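Local coordinates for iron-regulated ABC transporter siderophore-binding protein SirA (Staphylococcus aureus subsp. aureus, PDB 3MWG) that probably captures an iron-siderophore complex outside the cell membrane and delivers it to an ABC transporter for iron uptake, at residues 143-148 / 199-204; 194-199 / 227-232. All coordinates share one frame; numbering follows the deposited sequence.

Interaction 1. Residues 143-148 / 199-204; sequences KASVVN and MNADHI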
ATOM      1  N   LYS A 143       0.423 -15.780  11.799  1.00 20.36           N
ATOM      2  CA  LYS A 143      -0.225 -15.673  10.490  1.00 19.87           C
ATOM      3  C   LYS A 143      -1.169 -14.480  10.525  1.00 19.29           C
ATOM      4  O   LYS A 143      -1.862 -14.277  11.514  1.00 17.97           O
ATOM      5  CB  LYS A 143      -0.984 -16.939  10.161  1.00 21.01           C
ATOM      6  CG  LYS A 143      -0.068 -18.111   9.864  1.00 22.84           C
ATOM      7  CD  LYS A 143      -0.850 -19.411   9.680  1.00 29.10           C
ATOM      8  CE  LYS A 143      -1.108 -20.090  11.025  1.00 31.53           C
ATOM      9  NZ  LYS A 143      -1.794 -21.408  10.865  1.00 36.04           N
ATOM     10  N   ALA A 144      -1.161 -13.684   9.453  1.00 18.74           N
ATOM     11  CA  ALA A 144      -1.948 -12.462   9.374  1.00 18.50           C
ATOM     12  C   ALA A 144      -2.811 -12.556   8.155  1.00 17.89           C
ATOM     13  O   ALA A 144      -2.471 -13.278   7.224  1.00 17.62           O
ATOM     14  CB  ALA A 144      -1.026 -11.239   9.219  1.00 17.84           C
ATOM     15  N   SER A 145      -3.909 -11.797   8.144  1.00 17.25           N
ATOM     16  CA  SER A 145      -4.621 -11.536   6.901  1.00 17.91           C
ATOM     17  C   SER A 145      -5.114 -10.108   6.953  1.00 18.10           C
ATOM     18  O   SER A 145      -5.361  -9.552   8.041  1.00 17.83           O
ATOM     19  CB  SER A 145      -5.778 -12.533   6.671  1.00 17.60           C
ATOM     20  OG  SER A 145      -6.819 -12.344   7.623  1.00 19.98           O
ATOM     21  N   VAL A 146      -5.207  -9.501   5.772  1.00 18.32           N
ATOM     22  CA  VAL A 146      -5.608  -8.096   5.640  1.00 17.77           C
ATOM     23  C   VAL A 146      -6.862  -8.083   4.782  1.00 18.61           C
ATOM     24  O   VAL A 146      -6.832  -8.534   3.629  1.00 19.27           O
ATOM     25  CB  VAL A 146      -4.509  -7.264   4.917  1.00 18.05           C
ATOM     26  CG1 VAL A 146      -4.904  -5.763   4.820  1.00 17.44           C
ATOM     27  CG2 VAL A 146      -3.175  -7.422   5.603  1.00 14.81           C
ATOM     28  N   VAL A 147      -7.929  -7.521   5.334  1.00 18.81           N
ATOM     29  CA  VAL A 147      -9.276  -7.661   4.812  1.00 19.65           C
ATOM     30  C   VAL A 147      -9.914  -6.276   4.643  1.00 19.98           C
ATOM     31  O   VAL A 147      -9.675  -5.357   5.446  1.00 18.90           O
ATOM     32  CB  VAL A 147     -10.111  -8.569   5.774  1.00 20.84           C
ATOM     33  CG1 VAL A 147     -11.574  -8.521   5.429  1.00 24.51           C
ATOM     34  CG2 VAL A 147      -9.625 -10.042   5.678  1.00 19.17           C
ATOM     35  N   ASN A 148     -10.702  -6.111   3.583  1.00 20.70           N
ATOM     36  CA  ASN A 148     -11.368  -4.845   3.326  1.00 22.02           C
ATOM     37  C   ASN A 148     -12.805  -5.104   2.827  1.00 23.76           C
ATOM     38  O   ASN A 148     -13.000  -5.781   1.803  1.00 23.42           O
ATOM     39  CB  ASN A 148     -10.545  -3.996   2.339  1.00 21.82           C
ATOM     40  CG  ASN A 148     -11.304  -2.776   1.828  1.00 23.74           C
ATOM     41  OD1 ASN A 148     -11.564  -2.663   0.624  1.00 24.94           O
ATOM     42  ND2 ASN A 148     -11.684  -1.866   2.739  1.00 23.17           N
HETATM   43  N   MSE A 199      -9.481 -16.287   4.819  1.00 23.45           N
HETATM   44  CA  MSE A 199      -8.884 -15.193   5.592  1.00 23.49           C
HETATM   45  C   MSE A 199      -8.480 -15.612   7.003  1.00 22.32           C
HETATM   46  O   MSE A 199      -8.032 -14.786   7.788  1.00 22.19           O
HETATM   47  CB  MSE A 199      -9.815 -13.972   5.589  1.00 24.79           C
HETATM   48  CG  MSE A 199     -11.063 -14.153   6.455  1.00 28.39           C
HETATM   49 SE   MSE A 199     -12.386 -12.660   6.289  1.00 40.80          SE
HETATM   50  CE  MSE A 199     -12.774 -12.669   4.419  1.00 32.13           C
ATOM     51  N   ASN A 200      -8.597 -16.895   7.331  1.00 21.55           N
ATOM     52  CA  ASN A 200      -8.140 -17.354   8.647  1.00 21.81           C
ATOM     53  C   ASN A 200      -6.686 -16.932   8.971  1.00 20.50           C
ATOM     54  O   ASN A 200      -5.802 -16.907   8.117  1.00 19.69           O
ATOM     55  CB  ASN A 200      -8.365 -18.867   8.868  1.00 22.27           C
ATOM     56  CG  ASN A 200      -8.381 -19.240  10.348  1.00 25.03           C
ATOM     57  OD1 ASN A 200      -8.841 -18.458  11.188  1.00 23.94           O
ATOM     58  ND2 ASN A 200      -7.824 -20.418  10.683  1.00 25.78           N
ATOM     59  N   ALA A 201      -6.466 -16.554  10.217  1.00 20.66           N
ATOM     60  CA  ALA A 201      -5.185 -16.008  10.616  1.00 20.72           C
ATOM     61  C   ALA A 201      -5.177 -15.961  12.139  1.00 20.82           C
ATOM     62  O   ALA A 201      -6.231 -16.114  12.765  1.00 19.48           O
ATOM     63  CB  ALA A 201      -4.990 -14.608  10.014  1.00 18.65           C
ATOM     64  N   ASP A 202      -3.987 -15.799  12.723  1.00 19.91           N
ATOM     65  CA  ASP A 202      -3.904 -15.551  14.148  1.00 20.43           C
ATOM     66  C   ASP A 202      -4.292 -14.110  14.422  1.00 19.59           C
ATOM     67  O   ASP A 202      -4.807 -13.823  15.493  1.00 19.88           O
ATOM     68  CB  ASP A 202      -2.509 -15.831  14.692  1.00 20.15           C
ATOM     69  CG  ASP A 202      -2.056 -17.207  14.373  1.00 22.87           C
ATOM     70  OD1 ASP A 202      -2.859 -18.153  14.566  1.00 23.18           O
ATOM     71  OD2 ASP A 202      -0.924 -17.343  13.866  1.00 24.53           O
ATOM     72  N   HIS A 203      -4.049 -13.209  13.464  1.00 18.75           N
ATOM     73  CA  HIS A 203      -4.457 -11.803  13.635  1.00 18.67           C
ATOM     74  C   HIS A 203      -4.977 -11.275  12.318  1.00 18.83           C
ATOM     75  O   HIS A 203      -4.371 -11.532  11.248  1.00 18.72           O
ATOM     76  CB  HIS A 203      -3.323 -10.903  14.167  1.00 18.70           C
ATOM     77  CG  HIS A 203      -3.830  -9.636  14.778  1.00 20.15           C
ATOM     78  ND1 HIS A 203      -4.069  -9.507  16.131  1.00 23.28           N
ATOM     79  CD2 HIS A 203      -4.241  -8.472  14.209  1.00 19.70           C
ATOM     80  CE1 HIS A 203      -4.554  -8.298  16.375  1.00 22.45           C
ATOM     81  NE2 HIS A 203      -4.665  -7.651  15.224  1.00 20.21           N
ATOM     82  N   ILE A 204      -6.137 -10.621  12.383  1.00 17.81           N
ATOM     83  CA  ILE A 204      -6.751 -10.054  11.197  1.00 17.99           C
ATOM     84  C   ILE A 204      -6.755  -8.529  11.254  1.00 18.06           C
ATOM     85  O   ILE A 204      -7.151  -7.921  12.256  1.00 18.87           O
ATOM     86  CB  ILE A 204      -8.196 -10.591  10.964  1.00 17.94           C
ATOM     87  CG1 ILE A 204      -8.147 -12.105  10.719  1.00 17.36           C
ATOM     88  CG2 ILE A 204      -8.861  -9.905   9.772  1.00 15.32           C
ATOM     89  CD1 ILE A 204      -9.530 -12.772  10.781  1.00 20.35           C
TER
HETATM   90  O   HOH W   1      -3.346 -15.951   7.011  1.00 17.55           O
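Ser-145 OG donates to the carbonyl O of Met-199 at 2.7 Å, meeting a lone pair in the carbonyl plane at a C=O...O angle of 137°. Its first torsion sets the hydroxyl between its own backbone N and carbonyl carbon, pointing to the 3-10 end at Met-199, and CG1 of Ile-204, already in strand 203-208, packs against OG at 3.4 Å. Beside it, Val-147 CG2 touches Met-199 SE at 3.9 Å, the two side chains crossing at about a right angle, and Ala-201 CB rests against the peptide between Ala-144 and Ser-145. Parallel pairing starts here: His-203 N donates to Lys-143 O at 3.1 Å, and Ser-145 N donates to His-203 O. Lys-143 O takes a second, weak bond from Asp-202 N. Asp-202 in turn accepts from Lys-143 N through OD2 at 2.9 Å; the bond is nearly straight (168°) but reaches the anti side of the carboxylate, 33° out of its plane. A water donates to both Ala-144 O and Asn-200 O. Farther out, Met-199 leans on Thr-154 and Ile-156 of strand 154-157, while His-203 NE2 bonds Ser-244 of strand 243-248, beyond 203-208. Side-chain bonds at both ends of 199-202 thus hold this turn against central strand 144-149 where pairing with its parallel neighbour 203-208 has only begun.

Interaction 2. Residues 194-199 / 227-232; sequences ESIPLM and TSSKEW
Ile-196 and Glu-231 mark the closest backbone approach, their CA atoms 6.1 Å apart, where the 3-10 turns of 194-199 face the start of helix 230-234. Within 194-199, the N-H groups of Leu-198 and Met-199 bond the carbonyls three residues earlier, those of Ser-195 and Ile-196. Ser-229 is the N-cap of helix 230-234: its OG accepts from Trp-232 N at 3.3 Å, and also bonds Trp-226 O in the preceding helix. Ile-196 carries the junction. Its CB lies 3.7 Å from Glu-231 CB, CG2 lies against the backbone N of Trp-232, and CD1 reaches Ser-229 OG at 3.4 Å, so the branched chain lies against the capped first turn. Deeper in, Met-199 SE approaches the edge of the Trp-232 six-membered ring, 3.8 Å from CZ3 and 81° off the ring normal, a Met-aromatic contact made near the ring plane. Thr-227 CG2 sits over the centre of one face of that indole. Toward the outside, the bend of Glu-231 at chi2 (85°) turns its carboxylate back to Lys-230, in a salt bridge whose hydrogen bond is weak (NZ to OE2 3.3 Å). The carboxylates of Glu-194 and Glu-231 are near each other, and the lysine probably eases their repulsion. Packing by Ile-196 and Met-199 joins turn to helix beneath this charged rim, without a direct hydrogen bond between the two segments.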
ATOM      1  N   GLU A 194     -18.763 -18.799   2.131  1.00 39.74           N
ATOM      2  CA  GLU A 194     -18.074 -20.104   2.115  1.00 38.77           C
ATOM      3  C   GLU A 194     -16.573 -19.951   1.916  1.00 36.43           C
ATOM      4  O   GLU A 194     -15.811 -20.860   2.223  1.00 34.94           O
ATOM      5  CB  GLU A 194     -18.611 -20.998   0.983  1.00 40.66           C
ATOM      6  CG  GLU A 194     -20.094 -21.368   1.109  1.00 43.56           C
ATOM      7  CD  GLU A 194     -20.383 -22.218   2.318  1.00 46.33           C
ATOM      8  OE1 GLU A 194     -19.433 -22.796   2.886  1.00 47.80           O
ATOM      9  OE2 GLU A 194     -21.564 -22.328   2.697  1.00 49.69           O
ATOM     10  N   SER A 195     -16.167 -18.815   1.346  1.00 34.17           N
ATOM     11  CA  SER A 195     -14.759 -18.535   1.171  1.00 32.52           C
ATOM     12  C   SER A 195     -14.127 -17.844   2.384  1.00 29.81           C
ATOM     13  O   SER A 195     -12.915 -17.636   2.403  1.00 29.88           O
ATOM     14  CB  SER A 195     -14.529 -17.736  -0.104  1.00 32.36           C
ATOM     15  OG  SER A 195     -14.569 -18.592  -1.234  1.00 35.10           O
ATOM     16  N   ILE A 196     -14.922 -17.524   3.399  1.00 28.72           N
ATOM     17  CA  ILE A 196     -14.394 -16.836   4.602  1.00 27.41           C
ATOM     18  C   ILE A 196     -13.170 -17.498   5.276  1.00 27.40           C
ATOM     19  O   ILE A 196     -12.287 -16.769   5.743  1.00 26.46           O
ATOM     20  CB  ILE A 196     -15.489 -16.478   5.640  1.00 27.53           C
ATOM     21  CG1 ILE A 196     -16.245 -15.241   5.189  1.00 27.08           C
ATOM     22  CG2 ILE A 196     -14.875 -16.164   7.019  1.00 27.08           C
ATOM     23  CD1 ILE A 196     -17.437 -14.887   6.036  1.00 27.58           C
ATOM     24  N   PRO A 197     -13.105 -18.864   5.332  1.00 27.07           N
ATOM     25  CA  PRO A 197     -11.890 -19.502   5.907  1.00 27.05           C
ATOM     26  C   PRO A 197     -10.556 -19.121   5.214  1.00 26.65           C
ATOM     27  O   PRO A 197      -9.477 -19.274   5.823  1.00 26.71           O
ATOM     28  CB  PRO A 197     -12.165 -21.020   5.754  1.00 27.81           C
ATOM     29  CG  PRO A 197     -13.700 -21.129   5.821  1.00 27.78           C
ATOM     30  CD  PRO A 197     -14.201 -19.839   5.129  1.00 27.86           C
ATOM     31  N   LEU A 198     -10.629 -18.627   3.973  1.00 25.62           N
ATOM     32  CA  LEU A 198      -9.430 -18.170   3.258  1.00 25.44           C
ATOM     33  C   LEU A 198      -8.729 -17.010   4.006  1.00 24.28           C
ATOM     34  O   LEU A 198      -7.523 -16.803   3.892  1.00 23.27           O
ATOM     35  CB  LEU A 198      -9.798 -17.760   1.820  1.00 25.68           C
ATOM     36  CG  LEU A 198      -8.702 -17.436   0.814  1.00 27.64           C
ATOM     37  CD1 LEU A 198      -7.648 -18.565   0.724  1.00 29.15           C
ATOM     38  CD2 LEU A 198      -9.327 -17.113  -0.567  1.00 29.46           C
HETATM   39  N   MSE A 199      -9.481 -16.287   4.819  1.00 23.45           N
HETATM   40  CA  MSE A 199      -8.884 -15.193   5.592  1.00 23.49           C
HETATM   41  C   MSE A 199      -8.480 -15.612   7.003  1.00 22.32           C
HETATM   42  O   MSE A 199      -8.032 -14.786   7.788  1.00 22.19           O
HETATM   43  CB  MSE A 199      -9.815 -13.972   5.589  1.00 24.79           C
HETATM   44  CG  MSE A 199     -11.063 -14.153   6.455  1.00 28.39           C
HETATM   45 SE   MSE A 199     -12.386 -12.660   6.289  1.00 40.80          SE
HETATM   46  CE  MSE A 199     -12.774 -12.669   4.419  1.00 32.13           C
ATOM     47  N   THR A 227     -19.404  -9.952   9.252  1.00 37.02           N
ATOM     48  CA  THR A 227     -18.878 -10.085  10.617  1.00 35.96           C
ATOM     49  C   THR A 227     -19.900 -10.658  11.624  1.00 37.45           C
ATOM     50  O   THR A 227     -19.559 -10.876  12.791  1.00 37.33           O
ATOM     51  CB  THR A 227     -18.235  -8.773  11.168  1.00 35.68           C
ATOM     52  OG1 THR A 227     -19.235  -7.756  11.357  1.00 33.69           O
ATOM     53  CG2 THR A 227     -17.152  -8.274  10.235  1.00 33.35           C
ATOM     54  N   SER A 228     -21.130 -10.910  11.161  1.00 38.52           N
ATOM     55  CA  SER A 228     -22.145 -11.641  11.932  1.00 39.81           C
ATOM     56  C   SER A 228     -22.195 -13.124  11.543  1.00 39.71           C
ATOM     57  O   SER A 228     -22.758 -13.939  12.270  1.00 40.39           O
ATOM     58  CB  SER A 228     -23.540 -11.021  11.732  1.00 40.94           C
ATOM     59  OG  SER A 228     -23.548  -9.677  12.169  1.00 42.26           O
ATOM     60  N   SER A 229     -21.623 -13.467  10.389  1.00 39.04           N
ATOM     61  CA  SER A 229     -21.703 -14.829   9.866  1.00 38.52           C
ATOM     62  C   SER A 229     -20.989 -15.817  10.791  1.00 37.69           C
ATOM     63  O   SER A 229     -20.075 -15.448  11.539  1.00 36.50           O
ATOM     64  CB  SER A 229     -21.096 -14.888   8.463  1.00 39.09           C
ATOM     65  OG  SER A 229     -19.675 -14.699   8.534  1.00 36.94           O
ATOM     66  N   LYS A 230     -21.414 -17.073  10.738  1.00 37.55           N
ATOM     67  CA  LYS A 230     -20.836 -18.096  11.582  1.00 37.13           C
ATOM     68  C   LYS A 230     -19.398 -18.429  11.165  1.00 35.42           C
ATOM     69  O   LYS A 230     -18.585 -18.808  12.012  1.00 35.06           O
ATOM     70  CB  LYS A 230     -21.731 -19.356  11.650  1.00 38.32           C
ATOM     71  CG  LYS A 230     -21.895 -20.124  10.335  1.00 41.52           C
ATOM     72  CD  LYS A 230     -22.735 -21.395  10.539  1.00 44.25           C
ATOM     73  CE  LYS A 230     -22.511 -22.404   9.428  1.00 44.91           C
ATOM     74  NZ  LYS A 230     -22.860 -21.838   8.083  1.00 48.65           N
ATOM     75  N   GLU A 231     -19.089 -18.280   9.869  1.00 34.07           N
ATOM     76  CA  GLU A 231     -17.729 -18.523   9.369  1.00 31.80           C
ATOM     77  C   GLU A 231     -16.772 -17.494   9.958  1.00 29.75           C
ATOM     78  O   GLU A 231     -15.717 -17.850  10.474  1.00 28.96           O
ATOM     79  CB  GLU A 231     -17.688 -18.463   7.849  1.00 32.37           C
ATOM     80  CG  GLU A 231     -18.530 -19.532   7.155  1.00 33.20           C
ATOM     81  CD  GLU A 231     -19.997 -19.138   6.988  1.00 34.35           C
ATOM     82  OE1 GLU A 231     -20.436 -18.073   7.474  1.00 34.52           O
ATOM     83  OE2 GLU A 231     -20.727 -19.910   6.364  1.00 36.84           O
ATOM     84  N   TRP A 232     -17.153 -16.223   9.911  1.00 28.64           N
ATOM     85  CA  TRP A 232     -16.336 -15.162  10.522  1.00 28.45           C
ATOM     86  C   TRP A 232     -16.113 -15.464  12.004  1.00 28.27           C
ATOM     87  O   TRP A 232     -14.997 -15.358  12.509  1.00 26.57           O
ATOM     88  CB  TRP A 232     -16.995 -13.791  10.349  1.00 28.45           C
ATOM     89  CG  TRP A 232     -16.316 -12.668  11.112  1.00 28.32           C
ATOM     90  CD1 TRP A 232     -16.614 -12.241  12.370  1.00 27.58           C
ATOM     91  CD2 TRP A 232     -15.250 -11.816  10.642  1.00 26.86           C
ATOM     92  NE1 TRP A 232     -15.807 -11.180  12.714  1.00 26.17           N
ATOM     93  CE2 TRP A 232     -14.955 -10.908  11.678  1.00 26.80           C
ATOM     94  CE3 TRP A 232     -14.508 -11.753   9.462  1.00 26.88           C
ATOM     95  CZ2 TRP A 232     -13.955  -9.936  11.570  1.00 27.29           C
ATOM     96  CZ3 TRP A 232     -13.501 -10.782   9.351  1.00 26.89           C
ATOM     97  CH2 TRP A 232     -13.240  -9.891  10.403  1.00 26.80           C
TER
HETATM   98  O   HOH W   2     -19.830 -22.256   6.139  1.00 43.96           O

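Met-199 belongs to both contacts: its carbonyl O and CB serve interaction 1, while its selenium atom touches Val-147 in interaction 1 and Trp-232 in interaction 2. The residue thus carries packing from the central strand 144-149 of the five-stranded sheet out to the 3-10 segment and helix 230-234, the two centres lying about 11 Å apart. Interaction 1 is largely buried, its centre about 16 Å from the chain centre, and relies on directional bonds between backbones, a hydroxyl and a carboxylate. Interaction 2 lies farther out, about 24 Å, and is only partly buried; side-chain packing dominates, and charge appears at its outer margin. Leu-235 touches residues of both.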